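Local coordinates for cerato-platanin-like protein (PDB 3SUK), which is of unknown function but belongs to the cerato-platanin family, secreted fungal proteins built on a double-psi beta barrel, at residues V4-D9 and A95-L100; G48-I53 and N88-A93; I67-Q72 and E99-N104; S77-A82 and R120-L125. One frame throughout, in Å; residues are numbered along the deposited sequence. Where two conformers were deposited one is given.

Interaction 1 of 4, residues V4-D9 and A95-L100; sequences VQLRFD and AAMDEL
Strand 4-8 and helix 95-100 pass with their axes 8.3 Å apart at closest approach and their N-to-C directions at 124°, and the backbones come nearest where Phe8 CA lies 6.5 Å from Met97 CA. No hydrogen bond spans that gap, which side chains fill. Met97 has CG anti to the backbone N (chi1 -171°) and the rest of the chain extended, and this carries its thioether from the helix across to the strand. Leu6 and Met97 lie alongside one another, pointing opposite ways, Leu6 CD2 touching Met97 CG at 3.7 Å and SD at the same distance. The other Leu6 methyl, CD1, meets Leu100 CD2 tip to tip at 4.0 Å. Beyond Leu6, Met97 SD reaches the rim of the Phe8 ring: it is 3.8 Å from Phe8 CD2 and 5.1 Å from the ring centroid, 83° off the ring normal. That is an edge-on Met-aromatic contact, close to the ring plane. Val106 of helix 105-108 also touches Phe8, and Val92 lies against both Leu6 and Met97. At Met97 an alanine, ending at CB, is likely to open a gap between Leu6 and Phe8 and to leave the ring edge without its sulfur. The helix is thus laid on the barrel strand by dispersion forces and by sulfur set against the weakly positive ring rim, with no hydrogen bond between these two segments; Asp13 and His46 hold the helix by polar bonds elsewhere.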
loop_
_atom_site.group_PDB
_atom_site.type_symbol
_atom_site.label_atom_id
_atom_site.label_comp_id
_atom_site.label_asym_id
_atom_site.label_seq_id
_atom_site.Cartn_x
_atom_site.Cartn_y
_atom_site.Cartn_z
ATOM N N VAL A 4 -8.859 9.617 -3.100
ATOM C CA VAL A 4 -7.555 9.884 -2.521
ATOM C C VAL A 4 -6.517 9.768 -3.628
ATOM O O VAL A 4 -6.738 9.089 -4.583
ATOM C CB VAL A 4 -7.230 8.975 -1.289
ATOM C CG1 VAL A 4 -8.389 8.925 -0.353
ATOM C CG2 VAL A 4 -6.841 7.616 -1.693
ATOM N N GLN A 5 -5.406 10.463 -3.481
ATOM C CA GLN A 5 -4.389 10.343 -4.566
ATOM C C GLN A 5 -3.536 9.073 -4.382
ATOM O O GLN A 5 -3.377 8.572 -3.298
ATOM C CB GLN A 5 -3.487 11.582 -4.655
ATOM C CG GLN A 5 -4.166 12.935 -5.040
ATOM C CD GLN A 5 -3.145 13.804 -5.698
ATOM O OE1 GLN A 5 -2.148 14.157 -5.073
ATOM N NE2 GLN A 5 -3.299 14.028 -7.021
ATOM N N LEU A 6 -3.124 8.528 -5.511
ATOM C CA LEU A 6 -2.279 7.349 -5.539
ATOM C C LEU A 6 -1.166 7.540 -6.558
ATOM O O LEU A 6 -1.438 7.912 -7.653
ATOM C CB LEU A 6 -3.109 6.081 -5.813
ATOM C CG LEU A 6 -2.312 4.773 -5.746
ATOM C CD1 LEU A 6 -3.166 3.664 -5.205
ATOM C CD2 LEU A 6 -1.768 4.374 -7.088
ATOM N N ARG A 7 0.054 7.184 -6.173
ATOM C CA ARG A 7 1.226 7.207 -7.043
ATOM C C ARG A 7 2.038 5.958 -6.673
ATOM O O ARG A 7 1.641 5.197 -5.828
ATOM C CB ARG A 7 2.067 8.475 -6.853
ATOM C CG ARG A 7 2.527 8.635 -5.438
ATOM C CD ARG A 7 2.974 10.073 -5.019
ATOM N NE ARG A 7 1.929 11.096 -4.964
ATOM C CZ ARG A 7 0.766 11.088 -4.277
ATOM N NH1 ARG A 7 0.263 10.046 -3.514
ATOM N NH2 ARG A 7 0.039 12.173 -4.414
ATOM N N PHE A 8 3.134 5.746 -7.372
ATOM C CA PHE A 8 3.959 4.592 -7.101
ATOM C C PHE A 8 5.335 4.990 -6.636
ATOM O O PHE A 8 5.805 6.078 -6.844
ATOM C CB PHE A 8 4.008 3.601 -8.289
ATOM C CG PHE A 8 4.835 4.072 -9.460
ATOM C CD1 PHE A 8 6.201 3.857 -9.509
ATOM C CD2 PHE A 8 4.245 4.719 -10.487
ATOM C CE1 PHE A 8 6.931 4.275 -10.536
ATOM C CE2 PHE A 8 4.993 5.116 -11.561
ATOM C CZ PHE A 8 6.344 4.903 -11.570
ATOM N N ASP A 9 5.907 4.068 -5.905
ATOM C CA ASP A 9 7.259 4.214 -5.345
ATOM C C ASP A 9 7.900 2.844 -5.449
ATOM O O ASP A 9 7.469 1.923 -4.810
ATOM C CB ASP A 9 7.140 4.670 -3.887
ATOM C CG ASP A 9 8.492 4.884 -3.191
ATOM O OD1 ASP A 9 9.468 4.386 -3.644
ATOM O OD2 ASP A 9 8.513 5.548 -2.159
ATOM N N ALA A 95 4.049 -2.342 -9.194
ATOM C CA ALA A 95 3.323 -3.511 -9.646
ATOM C C ALA A 95 1.845 -3.437 -9.238
ATOM O O ALA A 95 0.969 -3.811 -10.016
ATOM C CB ALA A 95 3.968 -4.745 -9.120
ATOM N N ALA A 96 1.592 -2.928 -8.048
ATOM C CA ALA A 96 0.250 -2.721 -7.570
ATOM C C ALA A 96 -0.507 -1.684 -8.371
ATOM O O ALA A 96 -1.632 -1.897 -8.687
ATOM C CB ALA A 96 0.249 -2.349 -6.110
ATOM N N MET A 97 0.108 -0.557 -8.667
ATOM C CA MET A 97 -0.497 0.459 -9.498
ATOM C C MET A 97 -0.728 -0.087 -10.904
ATOM O O MET A 97 -1.706 0.232 -11.511
ATOM C CB MET A 97 0.306 1.752 -9.518
ATOM C CG MET A 97 -0.422 2.859 -10.190
ATOM S SD MET A 97 0.476 4.427 -10.051
ATOM C CE MET A 97 -0.622 5.560 -10.891
ATOM N N ASP A 98 0.194 -0.900 -11.400
ATOM C CA ASP A 98 -0.037 -1.483 -12.706
ATOM C C ASP A 98 -1.265 -2.406 -12.715
ATOM O O ASP A 98 -2.022 -2.379 -13.636
ATOM C CB ASP A 98 1.220 -2.197 -13.209
ATOM C CG ASP A 98 2.196 -1.261 -13.902
ATOM O OD1 ASP A 98 1.772 -0.390 -14.624
ATOM O OD2 ASP A 98 3.409 -1.443 -13.688
ATOM N N GLU A 99 -1.450 -3.176 -11.677
ATOM C CA GLU A 99 -2.615 -4.052 -11.586
ATOM C C GLU A 99 -3.916 -3.225 -11.523
ATOM O O GLU A 99 -4.892 -3.546 -12.142
ATOM C CB GLU A 99 -2.484 -4.992 -10.404
ATOM C CG GLU A 99 -1.461 -6.081 -10.606
ATOM C CD GLU A 99 -1.272 -6.882 -9.345
ATOM O OE1 GLU A 99 -2.262 -7.475 -8.908
ATOM O OE2 GLU A 99 -0.125 -6.970 -8.848
ATOM N N LEU A 100 -3.872 -2.126 -10.801
ATOM C CA LEU A 100 -4.981 -1.222 -10.619
ATOM C C LEU A 100 -5.382 -0.562 -11.893
ATOM O O LEU A 100 -6.485 -0.153 -12.018
ATOM C CB LEU A 100 -4.637 -0.191 -9.558
ATOM C CG LEU A 100 -5.741 0.567 -8.889
ATOM C CD1 LEU A 100 -6.773 -0.370 -8.238
ATOM C CD2 LEU A 100 -5.147 1.425 -7.828
#

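Interaction 2 of 4, residues G48-I53 and N88-A93; sequences GASSDI and NGFNVA
Ala49 and Asn91 face each other as an antiparallel hydrogen-bonded pair, with 61 and 46 Å² of their surfaces buried by the contact. Ala49 N gives a fairly straight bond to Asn91 O (2.8 Å, 161° at the hydrogen), while the return bond from Asn91 N to Ala49 O is 3.0 Å long and its donor stands above the carbonyl plane. Both side chains lie on one face of the sheet, Ala49 CB 4.1 Å from Asn91 CB. Phe90 and Val92 point to the other face, where Ser50 CB rests 3.9 Å from Phe90 CE1. Strands 47-50 and 90-92, antiparallel with 173° between the N-to-C directions of their short segments, are neighbours in the sheet of the double-psi beta barrel, the fold of this family. Gly48 CA comes within 4.0 Å of Val92 CA, where a beta carbon on Gly48 would collide with Asn91 O. Ser51, just past the strand, buries 48 Å². Its backbone N bonds to Gly89 O, and its OG, placed between the backbone N and the carbonyl carbon (chi1 50°), accepts a well-bent bond from Gly89 N at 2.9 Å, which makes Ser51 a partner of both the N and the O of Gly89. Next to it, Ser50 OG accepts from Asp52 N at 3.0 Å in an ST turn.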
loop_
_atom_site.group_PDB
_atom_site.type_symbol
_atom_site.label_atom_id
_atom_site.label_comp_id
_atom_site.label_asym_id
_atom_site.label_seq_id
_atom_site.Cartn_x
_atom_site.Cartn_y
_atom_site.Cartn_z
ATOM N N GLY A 48 2.158 -0.579 0.338
ATOM C CA GLY A 48 2.535 0.800 0.131
ATOM C C GLY A 48 2.487 1.664 1.370
ATOM O O GLY A 48 2.186 1.229 2.445
ATOM N N ALA A 49 2.774 2.938 1.141
ATOM C CA ALA A 49 2.672 3.966 2.153
ATOM C C ALA A 49 1.274 4.601 2.084
ATOM O O ALA A 49 0.699 4.602 1.009
ATOM C CB ALA A 49 3.751 5.022 1.921
ATOM N N SER A 50 0.766 5.090 3.218
ATOM C CA SER A 50 -0.475 5.840 3.290
ATOM C C SER A 50 -0.322 7.030 4.250
ATOM O O SER A 50 0.344 6.949 5.228
ATOM C CB SER A 50 -1.618 4.947 3.763
ATOM O OG SER A 50 -2.761 5.683 4.086
ATOM N N SER A 51 -1.005 8.111 3.934
ATOM C CA SER A 51 -1.103 9.282 4.812
ATOM C C SER A 51 -1.867 8.979 6.086
ATOM O O SER A 51 -1.799 9.715 7.036
ATOM C CB SER A 51 -1.694 10.486 4.069
ATOM O OG SER A 51 -2.860 10.199 3.386
ATOM N N ASP A 52 -2.566 7.850 6.108
ATOM C CA ASP A 52 -3.227 7.384 7.341
ATOM C C ASP A 52 -2.197 7.029 8.412
ATOM O O ASP A 52 -2.495 7.016 9.557
ATOM C CB ASP A 52 -4.166 6.185 7.112
ATOM C CG ASP A 52 -5.458 6.557 6.427
ATOM O OD1 ASP A 52 -5.674 7.714 6.155
ATOM O OD2 ASP A 52 -6.258 5.674 6.207
ATOM N N ILE A 53 -1.013 6.660 7.964
ATOM C CA ILE A 53 0.069 6.324 8.855
ATOM C C ILE A 53 0.911 7.609 9.061
ATOM O O ILE A 53 1.596 8.048 8.185
ATOM C CB ILE A 53 0.937 5.165 8.266
ATOM C CG1 ILE A 53 0.161 3.841 8.325
ATOM C CG2 ILE A 53 2.225 5.046 9.021
ATOM C CD1 ILE A 53 0.713 2.742 7.430
ATOM N N ASN A 88 0.612 12.200 1.231
ATOM C CA ASN A 88 -0.690 12.496 0.631
ATOM C C ASN A 88 -1.311 11.273 -0.071
ATOM O O ASN A 88 -0.956 10.994 -1.169
ATOM C CB ASN A 88 -0.472 13.658 -0.372
ATOM C CG ASN A 88 -1.673 14.029 -1.154
ATOM O OD1 ASN A 88 -2.758 13.883 -0.740
ATOM N ND2 ASN A 88 -1.427 14.620 -2.287
ATOM N N GLY A 89 -2.285 10.647 0.542
ATOM C CA GLY A 89 -2.835 9.401 0.022
ATOM C C GLY A 89 -1.863 8.219 0.014
ATOM O O GLY A 89 -1.184 8.012 0.978
ATOM N N PHE A 90 -1.813 7.505 -1.095
ATOM C CA PHE A 90 -1.016 6.274 -1.164
ATOM C C PHE A 90 0.200 6.400 -2.073
ATOM O O PHE A 90 0.117 6.921 -3.157
ATOM C CB PHE A 90 -1.839 5.083 -1.731
ATOM C CG PHE A 90 -2.983 4.629 -0.874
ATOM C CD1 PHE A 90 -2.750 3.798 0.182
ATOM C CD2 PHE A 90 -4.299 4.944 -1.201
ATOM C CE1 PHE A 90 -3.778 3.368 0.948
ATOM C CE2 PHE A 90 -5.338 4.507 -0.411
ATOM C CZ PHE A 90 -5.043 3.690 0.647
ATOM N N ASN A 91 1.315 5.868 -1.613
ATOM C CA ASN A 91 2.438 5.577 -2.480
ATOM C C ASN A 91 2.655 4.054 -2.482
ATOM O O ASN A 91 3.073 3.505 -1.541
ATOM C CB ASN A 91 3.740 6.220 -1.982
ATOM C CG ASN A 91 3.619 7.690 -1.636
ATOM O OD1 ASN A 91 2.834 8.425 -2.151
ATOM N ND2 ASN A 91 4.448 8.086 -0.728
ATOM N N VAL A 92 2.382 3.435 -3.618
ATOM C CA VAL A 92 2.349 1.975 -3.709
ATOM C C VAL A 92 3.404 1.384 -4.629
ATOM O O VAL A 92 3.986 2.049 -5.387
ATOM C CB VAL A 92 0.920 1.444 -4.110
ATOM C CG1 VAL A 92 -0.137 2.033 -3.129
ATOM C CG2 VAL A 92 0.594 1.736 -5.591
ATOM N N ALA A 93 3.602 0.078 -4.534
ATOM C CA ALA A 93 4.542 -0.568 -5.452
ATOM C C ALA A 93 4.036 -0.324 -6.876
ATOM O O ALA A 93 2.875 -0.337 -7.132
ATOM C CB ALA A 93 4.623 -2.064 -5.152
#

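Interaction 3 of 4, residues I67-Q72 and E99-N104; sequences ISFTFQ and ELTNGN
Leu100 opens the contact by setting its two methyls against the backbone and the side chain of Ile67: CD1 lies 3.5 Å from the carbonyl Ile67 O, and CD2 meets Ile67 CG2, the two side chains crossing at about a right angle. Its CG also rests 3.8 Å from Phe69 CB, and its carbonyl O sits near the plane of the Phe69 ring, at the edge. A water lies between the carbonyls of Leu100 and Phe69, within hydrogen-bonding distance of both O atoms. Thr101 follows, its CG2 3.8 Å from Phe69 CD2. Its hydroxyl looks back into the helix, where it bonds to Met97 O, and it also accepts from Asn104 N in an ST motif. At Asn102 the backbone turns to positive phi in a Schellman motif, and Gly103, also at positive phi, continues the turn. Asn104 closes the segment. With CG anti to the carbonyl carbon (chi1 -71°), its amide crosses the Phe71 side chain, the planes 52° apart, and ND2 stands 3.3 Å from Phe71 CE2. The same ND2 donates to Thr101 O at 3.0 Å, 164° at the hydrogen and close to the amide plane; Thr101 O is itself 3.5 Å from Phe71 CD2. Two waters connect the amide to Gln72, one held by ND2, the other by OD1. At Asn104 a leucine would probably leave Thr101 O without the amide donor and break both water bridges to Gln72. The Ile67 end is thus apolar, while past the helix the Asn104 amide combines direct contact on Phe71 with water bridges to Gln72.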
loop_
_atom_site.group_PDB
_atom_site.type_symbol
_atom_site.label_atom_id
_atom_site.label_comp_id
_atom_site.label_asym_id
_atom_site.label_seq_id
_atom_site.Cartn_x
_atom_site.Cartn_y
_atom_site.Cartn_z
ATOM N N ILE A 67 -8.804 -0.782 -2.713
ATOM C CA ILE A 67 -8.543 0.390 -3.554
ATOM C C ILE A 67 -9.101 0.094 -4.934
ATOM O O ILE A 67 -8.826 -0.904 -5.488
ATOM C CB ILE A 67 -7.030 0.712 -3.638
ATOM C CG1 ILE A 67 -6.426 0.958 -2.232
ATOM C CG2 ILE A 67 -6.785 1.960 -4.485
ATOM C CD1 ILE A 67 -4.986 1.088 -2.214
ATOM N N SER A 68 -9.896 1.021 -5.453
ATOM C CA SER A 68 -10.611 0.914 -6.724
ATOM C C SER A 68 -10.297 2.064 -7.676
ATOM O O SER A 68 -10.106 3.163 -7.271
ATOM C CB SER A 68 -12.116 0.941 -6.485
ATOM O OG SER A 68 -12.456 -0.128 -5.665
ATOM N N PHE A 69 -10.180 1.736 -8.950
ATOM C CA PHE A 69 -9.934 2.712 -10.018
ATOM C C PHE A 69 -10.626 2.265 -11.290
ATOM O O PHE A 69 -10.484 1.155 -11.681
ATOM C CB PHE A 69 -8.438 2.885 -10.257
ATOM C CG PHE A 69 -8.072 3.999 -11.209
ATOM C CD1 PHE A 69 -8.361 5.316 -10.949
ATOM C CD2 PHE A 69 -7.350 3.707 -12.327
ATOM C CE1 PHE A 69 -7.998 6.303 -11.845
ATOM C CE2 PHE A 69 -6.963 4.704 -13.177
ATOM C CZ PHE A 69 -7.308 5.980 -12.930
ATOM N N THR A 70 -11.284 3.220 -11.942
ATOM C CA THR A 70 -11.944 2.990 -13.221
ATOM C C THR A 70 -11.102 3.589 -14.343
ATOM O O THR A 70 -10.788 4.723 -14.311
ATOM C CB THR A 70 -13.351 3.616 -13.225
ATOM O OG1 THR A 70 -14.092 3.086 -12.131
ATOM C CG2 THR A 70 -14.035 3.283 -14.550
ATOM N N PHE A 71 -10.679 2.741 -15.255
ATOM C CA PHE A 71 -9.849 3.134 -16.388
ATOM C C PHE A 71 -10.285 2.400 -17.685
ATOM O O PHE A 71 -10.457 1.232 -17.695
ATOM C CB PHE A 71 -8.372 2.860 -16.053
ATOM C CG PHE A 71 -7.408 3.319 -17.113
ATOM C CD1 PHE A 71 -7.159 4.639 -17.339
ATOM C CD2 PHE A 71 -6.737 2.398 -17.824
ATOM C CE1 PHE A 71 -6.214 5.005 -18.307
ATOM C CE2 PHE A 71 -5.832 2.756 -18.778
ATOM C CZ PHE A 71 -5.578 4.063 -18.994
ATOM N N GLN A 72 -10.458 3.151 -18.748
ATOM C CA GLN A 72 -10.888 2.569 -20.022
ATOM C C GLN A 72 -12.184 1.732 -19.858
ATOM O O GLN A 72 -12.286 0.706 -20.424
ATOM C CB GLN A 72 -9.759 1.795 -20.771
ATOM C CG GLN A 72 -8.579 2.687 -21.290
ATOM C CD GLN A 72 -7.328 1.923 -21.682
ATOM O OE1 GLN A 72 -7.221 0.725 -21.516
ATOM N NE2 GLN A 72 -6.357 2.648 -22.161
ATOM N N GLU A 99 -1.450 -3.176 -11.677
ATOM C CA GLU A 99 -2.615 -4.052 -11.586
ATOM C C GLU A 99 -3.916 -3.225 -11.523
ATOM O O GLU A 99 -4.892 -3.546 -12.142
ATOM C CB GLU A 99 -2.484 -4.992 -10.404
ATOM C CG GLU A 99 -1.461 -6.081 -10.606
ATOM C CD GLU A 99 -1.272 -6.882 -9.345
ATOM O OE1 GLU A 99 -2.262 -7.475 -8.908
ATOM O OE2 GLU A 99 -0.125 -6.970 -8.848
ATOM N N LEU A 100 -3.872 -2.126 -10.801
ATOM C CA LEU A 100 -4.981 -1.222 -10.619
ATOM C C LEU A 100 -5.382 -0.562 -11.893
ATOM O O LEU A 100 -6.485 -0.153 -12.018
ATOM C CB LEU A 100 -4.637 -0.191 -9.558
ATOM C CG LEU A 100 -5.741 0.567 -8.889
ATOM C CD1 LEU A 100 -6.773 -0.370 -8.238
ATOM C CD2 LEU A 100 -5.147 1.425 -7.828
ATOM N N THR A 101 -4.440 -0.391 -12.813
ATOM C CA THR A 101 -4.613 0.420 -14.000
ATOM C C THR A 101 -4.428 -0.346 -15.333
ATOM O O THR A 101 -4.337 0.270 -16.327
ATOM C CB THR A 101 -3.627 1.630 -14.019
ATOM O OG1 THR A 101 -2.285 1.138 -14.037
ATOM C CG2 THR A 101 -3.788 2.512 -12.846
ATOM N N ASN A 102 -4.444 -1.669 -15.291
ATOM C CA ASN A 102 -4.193 -2.526 -16.441
ATOM C C ASN A 102 -2.848 -2.235 -17.105
ATOM O O ASN A 102 -2.758 -2.218 -18.265
ATOM C CB ASN A 102 -5.350 -2.459 -17.480
ATOM C CG ASN A 102 -5.307 -3.579 -18.493
ATOM O OD1 ASN A 102 -5.085 -4.709 -18.172
ATOM N ND2 ASN A 102 -5.590 -3.241 -19.713
ATOM N N GLY A 103 -1.819 -2.017 -16.283
ATOM C CA GLY A 103 -0.485 -1.785 -16.804
ATOM C C GLY A 103 -0.158 -0.398 -17.260
ATOM O O GLY A 103 0.607 -0.259 -18.190
ATOM N N ASN A 104 -0.763 0.615 -16.642
ATOM C CA ASN A 104 -0.586 1.999 -16.977
ATOM C C ASN A 104 0.008 2.897 -15.878
ATOM O O ASN A 104 -0.188 4.064 -15.855
ATOM C CB ASN A 104 -1.911 2.558 -17.517
ATOM C CG ASN A 104 -2.247 2.015 -18.895
ATOM O OD1 ASN A 104 -1.807 2.545 -19.892
ATOM N ND2 ASN A 104 -3.039 0.992 -18.921
HETATM O O HOH W 1 -8.725 0.396 -13.731
HETATM O O HOH W 2 -4.625 -0.690 -21.034
HETATM O O HOH W 3 -3.214 2.092 -22.166
#

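Interaction 4 of 4, residues S77-A82 and R120-L125; sequences SINLVA and RSVCGL
Val81, on strand 74-83 of the double-psi beta barrel, is packed against Cys123 in the C-terminal 3-10 segment 120-123. The two Val81 methyls divide the work: CG1, anti to the backbone N (chi1 177°), reaches tip to tip toward Leu125 CD2 at 4.1 Å, while CG2, beside the backbone N, presses on Cys123 CB at 3.4 Å, tighter than ordinary van der Waals contact. Cys123 SG stands anti to its own carbonyl carbon (chi1 -76°), which puts the sulfur 3.6 Å from Val81 CG2 and 3.7 Å from Leu80 O. From there it forms the disulfide to Cys64, so the chain end is tied covalently to the strand beside 74-83. The terminal OXT of Leu125 makes a salt bridge to Arg34. Its amide N shares Arg120 O with Cys123 N, the two donors arriving from opposite faces of the carbonyl plane, consistent with a tight turn that brings Cys123 and Leu125 to the strand. No direct hydrogen bond joins the two segments. At the more exposed end Asn79 and Val122 cross at about a right angle, and Asn79 OD1 is taken by Thr66 OG1. The amide nitrogen, Asn79 ND2, touches Val122 CG1 at 3.3 Å and donates to a water 3.0 Å away, which in turn donates to Val122 O at 2.9 Å.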
loop_
_atom_site.group_PDB
_atom_site.type_symbol
_atom_site.label_atom_id
_atom_site.label_comp_id
_atom_site.label_asym_id
_atom_site.label_seq_id
_atom_site.Cartn_x
_atom_site.Cartn_y
_atom_site.Cartn_z
ATOM N N SER A 77 -10.034 -3.321 -8.724
ATOM C CA SER A 77 -9.826 -3.192 -7.287
ATOM C C SER A 77 -8.796 -4.222 -6.805
ATOM O O SER A 77 -8.809 -5.329 -7.229
ATOM C CB SER A 77 -11.084 -3.396 -6.440
ATOM O OG SER A 77 -12.187 -2.584 -6.818
ATOM N N ILE A 78 -7.988 -3.793 -5.847
ATOM C CA ILE A 78 -7.038 -4.627 -5.135
ATOM C C ILE A 78 -7.152 -4.357 -3.646
ATOM O O ILE A 78 -7.620 -3.327 -3.244
ATOM C CB ILE A 78 -5.561 -4.390 -5.580
ATOM C CG1 ILE A 78 -5.150 -2.940 -5.277
ATOM C CG2 ILE A 78 -5.377 -4.734 -7.036
ATOM C CD1 ILE A 78 -3.651 -2.660 -5.481
ATOM N N ASN A 79 -6.725 -5.339 -2.883
ATOM C CA ASN A 79 -6.526 -5.196 -1.473
ATOM C C ASN A 79 -5.041 -5.004 -1.145
ATOM O O ASN A 79 -4.201 -5.672 -1.649
ATOM C CB ASN A 79 -7.072 -6.418 -0.731
ATOM C CG ASN A 79 -8.573 -6.644 -0.969
ATOM O OD1 ASN A 79 -9.323 -5.753 -1.169
ATOM N ND2 ASN A 79 -8.935 -7.874 -1.019
ATOM N N LEU A 80 -4.771 -4.010 -0.323
ATOM C CA LEU A 80 -3.433 -3.506 -0.132
ATOM C C LEU A 80 -3.152 -3.233 1.333
ATOM O O LEU A 80 -3.970 -2.716 2.016
ATOM C CB LEU A 80 -3.260 -2.223 -0.963
ATOM C CG LEU A 80 -1.847 -1.603 -0.860
ATOM C CD1 LEU A 80 -1.329 -1.187 -2.244
ATOM C CD2 LEU A 80 -1.857 -0.358 0.061
ATOM N N VAL A 81 -1.942 -3.542 1.784
ATOM C CA VAL A 81 -1.539 -3.270 3.167
ATOM C C VAL A 81 -0.659 -2.042 3.219
ATOM O O VAL A 81 0.289 -1.953 2.539
ATOM C CB VAL A 81 -0.766 -4.480 3.806
ATOM C CG1 VAL A 81 -0.273 -4.145 5.243
ATOM C CG2 VAL A 81 -1.699 -5.734 3.839
ATOM N N ALA A 82 -1.009 -1.154 4.116
ATOM C CA ALA A 82 -0.207 0.034 4.363
ATOM C C ALA A 82 0.834 -0.221 5.444
ATOM O O ALA A 82 0.520 -0.664 6.476
ATOM C CB ALA A 82 -1.127 1.213 4.700
ATOM N N ARG A 120 -8.564 -6.312 8.756
ATOM C CA ARG A 120 -7.162 -6.646 8.644
ATOM C C ARG A 120 -7.042 -8.040 8.008
ATOM O O ARG A 120 -6.175 -8.291 7.196
ATOM C CB ARG A 120 -6.475 -6.633 10.030
ATOM C CG ARG A 120 -6.297 -5.250 10.726
ATOM C CD ARG A 120 -5.239 -4.440 9.991
ATOM N NE ARG A 120 -5.017 -3.148 10.632
ATOM C CZ ARG A 120 -4.158 -2.946 11.602
ATOM N NH1 ARG A 120 -3.467 -3.946 12.092
ATOM N NH2 ARG A 120 -4.032 -1.734 12.107
ATOM N N SER A 121 -7.982 -8.899 8.366
ATOM C CA SER A 121 -7.969 -10.292 7.893
ATOM C C SER A 121 -8.111 -10.428 6.380
ATOM O O SER A 121 -7.612 -11.362 5.835
ATOM C CB SER A 121 -9.047 -11.116 8.625
ATOM O OG SER A 121 -10.296 -10.623 8.346
ATOM N N VAL A 122 -8.737 -9.458 5.734
ATOM C CA VAL A 122 -8.873 -9.489 4.265
ATOM C C VAL A 122 -7.502 -9.532 3.578
ATOM O O VAL A 122 -7.329 -10.132 2.578
ATOM C CB VAL A 122 -9.751 -8.321 3.716
ATOM C CG1 VAL A 122 -9.800 -8.323 2.133
ATOM C CG2 VAL A 122 -11.168 -8.402 4.296
ATOM N N CYS A 123 -6.523 -8.889 4.202
ATOM C CA CYS A 123 -5.157 -8.858 3.726
ATOM C C CYS A 123 -4.262 -9.883 4.406
ATOM O O CYS A 123 -3.115 -9.860 4.211
ATOM C CB CYS A 123 -4.556 -7.504 4.036
ATOM S SG CYS A 123 -5.126 -6.137 2.923
ATOM N N GLY A 124 -4.831 -10.751 5.219
ATOM C CA GLY A 124 -4.074 -11.771 5.911
ATOM C C GLY A 124 -3.422 -11.289 7.210
ATOM O O GLY A 124 -2.518 -11.920 7.698
ATOM N N LEU A 125 -3.893 -10.174 7.754
ATOM C CA LEU A 125 -3.332 -9.611 8.999
ATOM C C LEU A 125 -4.281 -9.756 10.215
ATOM O O LEU A 125 -5.378 -10.191 10.031
ATOM C CB LEU A 125 -2.959 -8.128 8.801
ATOM C CG LEU A 125 -1.508 -7.886 8.426
ATOM C CD1 LEU A 125 -1.307 -8.314 7.026
ATOM C CD2 LEU A 125 -1.177 -6.394 8.549
ATOM O OXT LEU A 125 -3.915 -9.432 11.343
HETATM O O HOH W 4 -6.891 -9.978 -0.307
#

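How the interactions relate
From the N terminus, strand 4-8 is met by helix 94-101 in interaction 1, closing a loop that encloses interaction 2 entirely; there strand 90-92, next to 4-8 in the sheet, pairs with 47-50. Interaction 3 starts inside both loops and ends on the same helix as interaction 1, sharing Glu99 and Leu100, so it crosses interaction 2. Interaction 4 begins on strand 74-83 and runs to the C terminus, crossing the other three. Strand 74-83 lies between 47-50 and 64-71, as Gly48 N to Val81 O and Ile67 N to Ile78 O attest. Together the contacts join the helix, the barrel sheet and the C-terminal turn.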